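Local coordinates for putative short-chain dehydrogenase/reductase (Corynebacterium glutamicum, PDB 3E9N), which is of unknown function but, as a member of the short-chain dehydrogenase/reductase family, probably reduces a substrate such as acetoacetyl-CoA with a nicotinamide cofactor, at residues Ala8-Ala13 with His29-Leu34. Numbering follows the deposited sequence.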
loop_
_atom_site.group_PDB
_atom_site.type_symbol
_atom_site.label_atom_id
_atom_site.label_comp_id
_atom_site.label_asym_id
_atom_site.label_seq_id
_atom_site.Cartn_x
_atom_site.Cartn_y
_atom_site.Cartn_z
ATOM N N ALA A 8 28.030 -15.775 4.358
ATOM C CA ALA A 8 27.348 -14.617 3.833
ATOM C C ALA A 8 27.753 -14.392 2.389
ATOM O O ALA A 8 28.933 -14.567 2.028
ATOM C CB ALA A 8 27.735 -13.367 4.653
ATOM N N VAL A 9 26.785 -13.988 1.563
ATOM C CA VAL A 9 27.070 -13.511 0.187
ATOM C C VAL A 9 26.469 -12.106 0.015
ATOM O O VAL A 9 25.298 -11.880 0.303
ATOM C CB VAL A 9 26.412 -14.431 -0.865
ATOM C CG1 VAL A 9 26.591 -13.860 -2.286
ATOM C CG2 VAL A 9 26.952 -15.818 -0.764
ATOM N N VAL A 10 27.280 -11.172 -0.466
ATOM C CA VAL A 10 26.871 -9.786 -0.584
ATOM C C VAL A 10 27.244 -9.282 -1.966
ATOM O O VAL A 10 28.445 -9.259 -2.302
ATOM C CB VAL A 10 27.612 -8.906 0.450
ATOM C CG1 VAL A 10 27.276 -7.440 0.238
ATOM C CG2 VAL A 10 27.345 -9.362 1.885
ATOM N N THR A 11 26.228 -8.883 -2.751
ATOM C CA THR A 11 26.420 -8.223 -4.039
ATOM C C THR A 11 26.533 -6.710 -3.881
ATOM O O THR A 11 26.160 -6.129 -2.856
ATOM C CB THR A 11 25.315 -8.576 -5.082
ATOM O OG1 THR A 11 24.030 -8.078 -4.662
ATOM C CG2 THR A 11 25.230 -10.093 -5.326
ATOM N N GLY A 12 27.094 -6.050 -4.888
ATOM C CA GLY A 12 27.315 -4.608 -4.805
ATOM C C GLY A 12 28.295 -4.320 -3.683
ATOM O O GLY A 12 28.241 -3.251 -3.048
ATOM N N ALA A 13 29.206 -5.263 -3.442
ATOM C CA ALA A 13 30.081 -5.194 -2.275
ATOM C C ALA A 13 31.069 -4.032 -2.293
ATOM O O ALA A 13 31.681 -3.730 -1.241
ATOM C CB ALA A 13 30.831 -6.508 -2.093
ATOM N N HIS A 29 30.701 -14.013 10.004
ATOM C CA HIS A 29 30.517 -14.810 8.788
ATOM C C HIS A 29 31.842 -14.697 8.015
ATOM O O HIS A 29 32.531 -13.650 8.101
ATOM C CB HIS A 29 29.452 -14.237 7.822
ATOM C CG HIS A 29 28.043 -14.127 8.364
ATOM N ND1 HIS A 29 27.651 -13.154 9.278
ATOM C CD2 HIS A 29 26.907 -14.780 8.014
ATOM C CE1 HIS A 29 26.350 -13.251 9.503
ATOM N NE2 HIS A 29 25.872 -14.235 8.758
ATOM N N ILE A 30 32.189 -15.764 7.277
ATOM C CA ILE A 30 33.035 -15.678 6.101
ATOM C C ILE A 30 32.183 -15.038 5.016
ATOM O O ILE A 30 31.113 -15.525 4.700
ATOM C CB ILE A 30 33.440 -17.128 5.620
ATOM C CG1 ILE A 30 34.393 -17.789 6.632
ATOM C CG2 ILE A 30 34.130 -17.113 4.238
ATOM C CD1 ILE A 30 33.873 -19.162 7.081
ATOM N N VAL A 31 32.624 -13.925 4.458
ATOM C CA VAL A 31 31.797 -13.160 3.525
ATOM C C VAL A 31 32.294 -13.252 2.081
ATOM O O VAL A 31 33.426 -12.818 1.774
ATOM C CB VAL A 31 31.800 -11.653 3.890
ATOM C CG1 VAL A 31 30.993 -10.867 2.880
ATOM C CG2 VAL A 31 31.274 -11.413 5.299
ATOM N N TYR A 32 31.461 -13.786 1.189
ATOM C CA TYR A 32 31.731 -13.647 -0.244
ATOM C C TYR A 32 31.208 -12.344 -0.769
ATOM O O TYR A 32 30.020 -12.163 -0.920
ATOM C CB TYR A 32 31.181 -14.805 -1.021
ATOM C CG TYR A 32 31.802 -16.097 -0.539
ATOM C CD1 TYR A 32 32.881 -16.690 -1.220
ATOM C CD2 TYR A 32 31.351 -16.693 0.619
ATOM C CE1 TYR A 32 33.466 -17.877 -0.758
ATOM C CE2 TYR A 32 31.912 -17.852 1.077
ATOM C CZ TYR A 32 32.967 -18.446 0.394
ATOM O OH TYR A 32 33.491 -19.602 0.905
ATOM N N ALA A 33 32.133 -11.444 -1.058
ATOM C CA ALA A 33 31.836 -10.099 -1.448
ATOM C C ALA A 33 32.003 -9.871 -2.966
ATOM O O ALA A 33 33.133 -9.649 -3.459
ATOM C CB ALA A 33 32.745 -9.166 -0.677
ATOM N N LEU A 34 30.890 -9.904 -3.691
ATOM C CA LEU A 34 30.884 -9.685 -5.136
ATOM C C LEU A 34 30.813 -8.214 -5.521
ATOM O O LEU A 34 29.877 -7.491 -5.134
ATOM C CB LEU A 34 29.725 -10.413 -5.805
ATOM C CG LEU A 34 29.809 -11.926 -5.909
ATOM C CD1 LEU A 34 29.596 -12.469 -4.512
ATOM C CD2 LEU A 34 28.749 -12.468 -6.887
#
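V31 CG1 stands anti to its own backbone N (chi1 177°), while in V10 the same torsion leaves CG2 beside the backbone N, and V10 CG2 meets V31 CG1 at 4.1 Å, the two side chains crossing at a slant. These residues sit on neighbouring parallel strands of the first beta-alpha-beta unit of a Rossmann fold, and the segment axes diverge by only 20°. Four backbone hydrogen bonds fix the register: A8 N to I30 O, Y32 N to A8 O (2.8 Å), V10 N to Y32 O, and L34 N to V10 O, the last the most bent at 145°. A8, V10, V31 and A33 face helix 16-25, where L25 and V22 pack on them. V9 and Y32 lie on the other face, where L34 CD1 reaches V9 CG1 at 4.0 Å. A8 O lies at the edge of the Y32 ring, in its plane, 3.5 Å from Y32 CD2. At the strand entrance, H29 CB and CD2 rest against A8 CB, while ND1 is hydrogen-bonded to L25 O. Beyond the strand the chain turns at G12, whose phi is positive, into the glycine-rich loop that in SDR relatives binds the cofactor. There A13 N donates to L34 O at 2.9 Å, and A13 CB packs 3.6 Å from A33 CB.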